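Local coordinates for NAD-dependent epimerase/dehydratase (Methylobacillus flagellatus KT, PDB 3GPI), which is of unknown function but belongs to the NAD-dependent epimerase/dehydratase family and so probably binds a nicotinamide dinucleotide for redox chemistry, at residues A[4-18]-A[59-71]. Sequence-based numbering, arbitrary orientation.
Sequences SKILIAGCGDLGLEL and IVHLRPEILVYCV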
loop_
_atom_site.group_PDB
_atom_site.type_symbol
_atom_site.label_atom_id
_atom_site.label_comp_id
_atom_site.label_asym_id
_atom_site.label_seq_id
_atom_site.Cartn_x
_atom_site.Cartn_y
_atom_site.Cartn_z
ATOM N N SER A 4 14.091 15.474 6.461
ATOM C CA SER A 4 14.680 14.137 6.596
ATOM C C SER A 4 15.109 13.569 5.227
ATOM O O SER A 4 14.425 13.758 4.213
ATOM C CB SER A 4 13.682 13.204 7.273
ATOM O OG SER A 4 12.444 13.297 6.569
ATOM N N LYS A 5 16.245 12.869 5.224
ATOM C CA LYS A 5 16.702 12.090 4.059
ATOM C C LYS A 5 15.968 10.755 4.108
ATOM O O LYS A 5 15.851 10.145 5.191
ATOM C CB LYS A 5 18.201 11.850 4.131
ATOM C CG LYS A 5 18.996 13.152 4.045
ATOM C CD LYS A 5 20.470 12.791 3.970
ATOM C CE LYS A 5 21.346 14.011 4.010
ATOM N NZ LYS A 5 21.570 14.451 5.406
ATOM N N ILE A 6 15.461 10.307 2.955
ATOM C CA ILE A 6 14.556 9.164 2.889
ATOM C C ILE A 6 15.129 8.116 1.973
ATOM O O ILE A 6 15.554 8.435 0.868
ATOM C CB ILE A 6 13.196 9.568 2.270
ATOM C CG1 ILE A 6 12.658 10.897 2.807
ATOM C CG2 ILE A 6 12.176 8.453 2.441
ATOM C CD1 ILE A 6 12.246 10.871 4.240
ATOM N N LEU A 7 15.150 6.871 2.445
ATOM C CA LEU A 7 15.428 5.716 1.577
ATOM C C LEU A 7 14.135 4.952 1.391
ATOM O O LEU A 7 13.491 4.605 2.376
ATOM C CB LEU A 7 16.475 4.822 2.217
ATOM C CG LEU A 7 16.733 3.490 1.514
ATOM C CD1 LEU A 7 17.153 3.646 0.074
ATOM C CD2 LEU A 7 17.784 2.742 2.327
ATOM N N ILE A 8 13.743 4.757 0.129
ATOM C CA ILE A 8 12.552 3.956 -0.186
ATOM C C ILE A 8 13.036 2.625 -0.765
ATOM O O ILE A 8 13.641 2.620 -1.850
ATOM C CB ILE A 8 11.669 4.678 -1.211
ATOM C CG1 ILE A 8 11.171 6.029 -0.639
ATOM C CG2 ILE A 8 10.481 3.769 -1.613
ATOM C CD1 ILE A 8 10.481 6.933 -1.648
ATOM N N ALA A 9 12.826 1.535 -0.045
ATOM C CA ALA A 9 13.215 0.222 -0.546
ATOM C C ALA A 9 12.021 -0.367 -1.254
ATOM O O ALA A 9 11.006 -0.652 -0.629
ATOM C CB ALA A 9 13.648 -0.671 0.557
ATOM N N GLY A 10 12.163 -0.549 -2.565
ATOM C CA GLY A 10 11.086 -1.025 -3.406
ATOM C C GLY A 10 10.567 0.122 -4.236
ATOM O O GLY A 10 9.945 1.056 -3.706
ATOM N N CYS A 11 10.800 0.055 -5.544
ATOM C CA CYS A 11 10.434 1.133 -6.453
ATOM C C CYS A 11 9.366 0.729 -7.455
ATOM O O CYS A 11 9.445 1.024 -8.657
ATOM C CB CYS A 11 11.657 1.668 -7.190
ATOM S SG CYS A 11 12.862 2.461 -6.091
ATOM N N GLY A 12 8.354 0.039 -6.953
ATOM C CA GLY A 12 7.138 -0.114 -7.730
ATOM C C GLY A 12 6.344 1.181 -7.758
ATOM O O GLY A 12 6.836 2.284 -7.420
ATOM N N ASP A 13 5.089 1.083 -8.146
ATOM C CA ASP A 13 4.351 2.311 -8.426
ATOM C C ASP A 13 4.126 3.159 -7.166
ATOM O O ASP A 13 4.160 4.391 -7.210
ATOM C CB ASP A 13 3.047 2.051 -9.177
ATOM C CG ASP A 13 2.036 1.161 -8.403
ATOM O OD1 ASP A 13 2.361 0.541 -7.359
ATOM O OD2 ASP A 13 0.882 1.112 -8.894
ATOM N N LEU A 14 3.886 2.502 -6.042
ATOM C CA LEU A 14 3.654 3.231 -4.809
ATOM C C LEU A 14 4.926 3.960 -4.397
ATOM O O LEU A 14 4.882 5.158 -4.088
ATOM C CB LEU A 14 3.216 2.254 -3.713
ATOM C CG LEU A 14 3.147 2.856 -2.328
ATOM C CD1 LEU A 14 2.103 3.918 -2.203
ATOM C CD2 LEU A 14 2.928 1.789 -1.273
ATOM N N GLY A 15 6.058 3.256 -4.435
ATOM C CA GLY A 15 7.336 3.884 -4.044
ATOM C C GLY A 15 7.704 5.033 -4.961
ATOM O O GLY A 15 8.251 6.031 -4.504
ATOM N N LEU A 16 7.398 4.912 -6.250
ATOM C CA LEU A 16 7.697 5.981 -7.187
ATOM C C LEU A 16 6.845 7.203 -6.971
ATOM O O LEU A 16 7.340 8.332 -7.016
ATOM C CB LEU A 16 7.615 5.515 -8.639
ATOM C CG LEU A 16 8.743 4.562 -9.011
ATOM C CD1 LEU A 16 8.451 3.770 -10.292
ATOM C CD2 LEU A 16 9.996 5.437 -9.186
ATOM N N GLU A 17 5.566 6.998 -6.677
ATOM C CA GLU A 17 4.701 8.117 -6.417
ATOM C C GLU A 17 5.062 8.802 -5.108
ATOM O O GLU A 17 5.043 10.028 -5.027
ATOM C CB GLU A 17 3.218 7.682 -6.435
ATOM C CG GLU A 17 2.200 8.764 -6.067
ATOM C CD GLU A 17 2.134 9.946 -7.018
ATOM O OE1 GLU A 17 2.704 9.866 -8.139
ATOM O OE2 GLU A 17 1.520 10.956 -6.629
ATOM N N LEU A 18 5.442 8.003 -4.113
ATOM C CA LEU A 18 5.913 8.552 -2.848
ATOM C C LEU A 18 7.165 9.380 -3.084
ATOM O O LEU A 18 7.302 10.491 -2.571
ATOM C CB LEU A 18 6.179 7.408 -1.891
ATOM C CG LEU A 18 6.754 7.877 -0.543
ATOM C CD1 LEU A 18 5.862 8.890 0.156
ATOM C CD2 LEU A 18 6.973 6.644 0.348
ATOM N N ILE A 59 24.302 1.060 1.043
ATOM C CA ILE A 59 23.133 1.883 1.415
ATOM C C ILE A 59 23.346 2.728 2.675
ATOM O O ILE A 59 22.746 3.803 2.802
ATOM C CB ILE A 59 21.780 1.106 1.491
ATOM C CG1 ILE A 59 21.709 0.111 2.663
ATOM C CG2 ILE A 59 21.470 0.431 0.147
ATOM C CD1 ILE A 59 20.322 -0.536 2.780
ATOM N N VAL A 60 24.172 2.280 3.616
ATOM C CA VAL A 60 24.408 3.080 4.813
ATOM C C VAL A 60 25.053 4.411 4.475
ATOM O O VAL A 60 24.905 5.383 5.247
ATOM C CB VAL A 60 25.225 2.295 5.853
ATOM C CG1 VAL A 60 26.719 2.265 5.499
ATOM C CG2 VAL A 60 25.005 2.837 7.256
ATOM N N HIS A 61 25.730 4.494 3.329
ATOM C CA HIS A 61 26.308 5.796 2.945
ATOM C C HIS A 61 25.254 6.841 2.610
ATOM O O HIS A 61 25.540 8.053 2.605
ATOM C CB HIS A 61 27.266 5.652 1.797
ATOM C CG HIS A 61 28.584 5.074 2.180
ATOM N ND1 HIS A 61 29.354 4.376 1.281
ATOM C CD2 HIS A 61 29.261 5.071 3.356
ATOM C CE1 HIS A 61 30.462 3.970 1.886
ATOM N NE2 HIS A 61 30.428 4.381 3.146
ATOM N N LEU A 62 24.038 6.403 2.327
ATOM C CA LEU A 62 22.947 7.345 2.111
ATOM C C LEU A 62 22.510 8.040 3.392
ATOM O O LEU A 62 21.836 9.069 3.360
ATOM C CB LEU A 62 21.728 6.628 1.518
ATOM C CG LEU A 62 21.942 6.015 0.138
ATOM C CD1 LEU A 62 20.759 5.079 -0.180
ATOM C CD2 LEU A 62 22.087 7.114 -0.892
ATOM N N ARG A 63 22.881 7.472 4.520
ATOM C CA ARG A 63 22.526 8.008 5.831
ATOM C C ARG A 63 21.066 8.488 5.937
ATOM O O ARG A 63 20.804 9.617 6.325
ATOM C CB ARG A 63 23.510 9.135 6.213
ATOM C CG ARG A 63 24.922 8.573 6.364
ATOM C CD ARG A 63 25.902 9.532 7.048
ATOM N NE ARG A 63 25.414 9.878 8.386
ATOM C CZ ARG A 63 25.362 9.047 9.418
ATOM N NH1 ARG A 63 24.818 9.462 10.553
ATOM N NH2 ARG A 63 25.883 7.833 9.371
ATOM N N PRO A 64 20.113 7.604 5.617
ATOM C CA PRO A 64 18.730 8.084 5.711
ATOM C C PRO A 64 18.304 8.275 7.177
ATOM O O PRO A 64 18.743 7.526 8.057
ATOM C CB PRO A 64 17.936 6.919 5.100
ATOM C CG PRO A 64 18.773 5.698 5.451
ATOM C CD PRO A 64 20.174 6.197 5.156
ATOM N N GLU A 65 17.428 9.249 7.424
ATOM C CA GLU A 65 16.738 9.336 8.702
ATOM C C GLU A 65 15.458 8.513 8.674
ATOM O O GLU A 65 14.966 8.126 9.730
ATOM C CB GLU A 65 16.386 10.786 8.994
ATOM C CG GLU A 65 17.570 11.542 9.622
ATOM C CD GLU A 65 18.367 12.422 8.674
ATOM O OE1 GLU A 65 17.845 12.904 7.633
ATOM O OE2 GLU A 65 19.544 12.692 9.027
ATOM N N ILE A 66 14.907 8.270 7.477
ATOM C CA ILE A 66 13.658 7.543 7.357
ATOM C C ILE A 66 13.816 6.423 6.333
ATOM O O ILE A 66 14.353 6.646 5.233
ATOM C CB ILE A 66 12.500 8.472 6.904
ATOM C CG1 ILE A 66 12.313 9.659 7.836
ATOM C CG2 ILE A 66 11.183 7.704 6.701
ATOM C CD1 ILE A 66 11.724 9.347 9.184
ATOM N N LEU A 67 13.398 5.202 6.711
ATOM C CA LEU A 67 13.255 4.111 5.753
ATOM C C LEU A 67 11.790 3.877 5.459
ATOM O O LEU A 67 11.020 3.731 6.404
ATOM C CB LEU A 67 13.859 2.839 6.329
ATOM C CG LEU A 67 13.622 1.552 5.522
ATOM C CD1 LEU A 67 14.269 1.595 4.143
ATOM C CD2 LEU A 67 14.147 0.356 6.336
ATOM N N VAL A 68 11.409 3.861 4.173
ATOM C CA VAL A 68 10.082 3.377 3.795
ATOM C C VAL A 68 10.307 2.052 3.085
ATOM O O VAL A 68 10.973 2.025 2.049
ATOM C CB VAL A 68 9.345 4.365 2.845
ATOM C CG1 VAL A 68 7.961 3.828 2.541
ATOM C CG2 VAL A 68 9.253 5.728 3.491
ATOM N N TYR A 69 9.786 0.971 3.653
ATOM C CA TYR A 69 10.042 -0.341 3.104
ATOM C C TYR A 69 8.776 -0.848 2.435
ATOM O O TYR A 69 7.787 -1.098 3.114
ATOM C CB TYR A 69 10.496 -1.277 4.228
ATOM C CG TYR A 69 11.074 -2.579 3.743
ATOM C CD1 TYR A 69 12.421 -2.684 3.440
ATOM C CD2 TYR A 69 10.258 -3.694 3.567
ATOM C CE1 TYR A 69 12.951 -3.862 2.976
ATOM C CE2 TYR A 69 10.784 -4.891 3.125
ATOM C CZ TYR A 69 12.125 -4.959 2.820
ATOM O OH TYR A 69 12.641 -6.140 2.356
ATOM N N CYS A 70 8.859 -0.980 1.118
ATOM C CA CYS A 70 7.731 -1.383 0.271
ATOM C C CYS A 70 7.905 -2.795 -0.301
ATOM O O CYS A 70 6.947 -3.322 -0.873
ATOM C CB CYS A 70 7.636 -0.435 -0.907
ATOM S SG CYS A 70 7.567 1.298 -0.496
ATOM N N VAL A 71 9.076 -3.416 -0.112
ATOM C CA VAL A 71 9.395 -4.680 -0.817
ATOM C C VAL A 71 8.451 -5.837 -0.425
ATOM O O VAL A 71 7.978 -6.558 -1.303
ATOM C CB VAL A 71 10.884 -5.071 -0.638
ATOM C CG1 VAL A 71 11.199 -6.449 -1.284
ATOM C CG2 VAL A 71 11.786 -3.960 -1.196
HETATM O O HOH W 1 21.278 12.210 6.926
#
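Strands 6-9 and 66-69 pair in parallel, Ile-6 beside Ile-66 through Ala-9 beside Tyr-69, in the central sheet of a Rossmann fold. Strand 6-9 leads into a turn and helix 13-24 that carry Gly-10, Gly-12 and Gly-15, which fit the GxGxxG pattern; in relatives, and probably here, this lets the dinucleotide approach the helix start. The other edge of strand 6-9 pairs with strand 29-33. Main-chain bonds alternate across the pair, from Leu-7 N to Ile-66 O (2.9 Å) on to Cys-70 N and Ala-9 O.

On the face of Ile-6, Ile-66 and Val-68, Leu-18 of helix 13-24 meets Val-68 tip to tip, CD2 to CG1 at 3.7 Å. Ile-6 and Ile-66 lie side by side; chi2 of Ile-6 (-68°) folds CD1 onto Ile-66 CB. On the face of Leu-7 and Leu-67, Leu-7 turns CG away from its own N (chi1 172°), and its methyls part: CD1 meets Leu-62 CD1 at 3.9 Å, CD2 touches Leu-67 CD1 and Ile-59 CD1. Helix 86-95 covers Leu-67 and Tyr-69. Ala-9 CB touches Tyr-69 CD1 at 3.7 Å.

At the backbone angles of Gly-10 a CB would press on Ala-9 O and crowd Cys-70 CB and Val-71 N. Gly-10 O is buried without a polar partner.

At the strand starts, Lys-5 O accepts Ile-66 N nearly in line with its C=O and Glu-65 N from a tilt. Water 1 joins Lys-5 NZ to Arg-63 O and Glu-65 OE2. Glu-65 OE1 takes an almost straight bond (178°) from Lys-5 N at 2.9 Å.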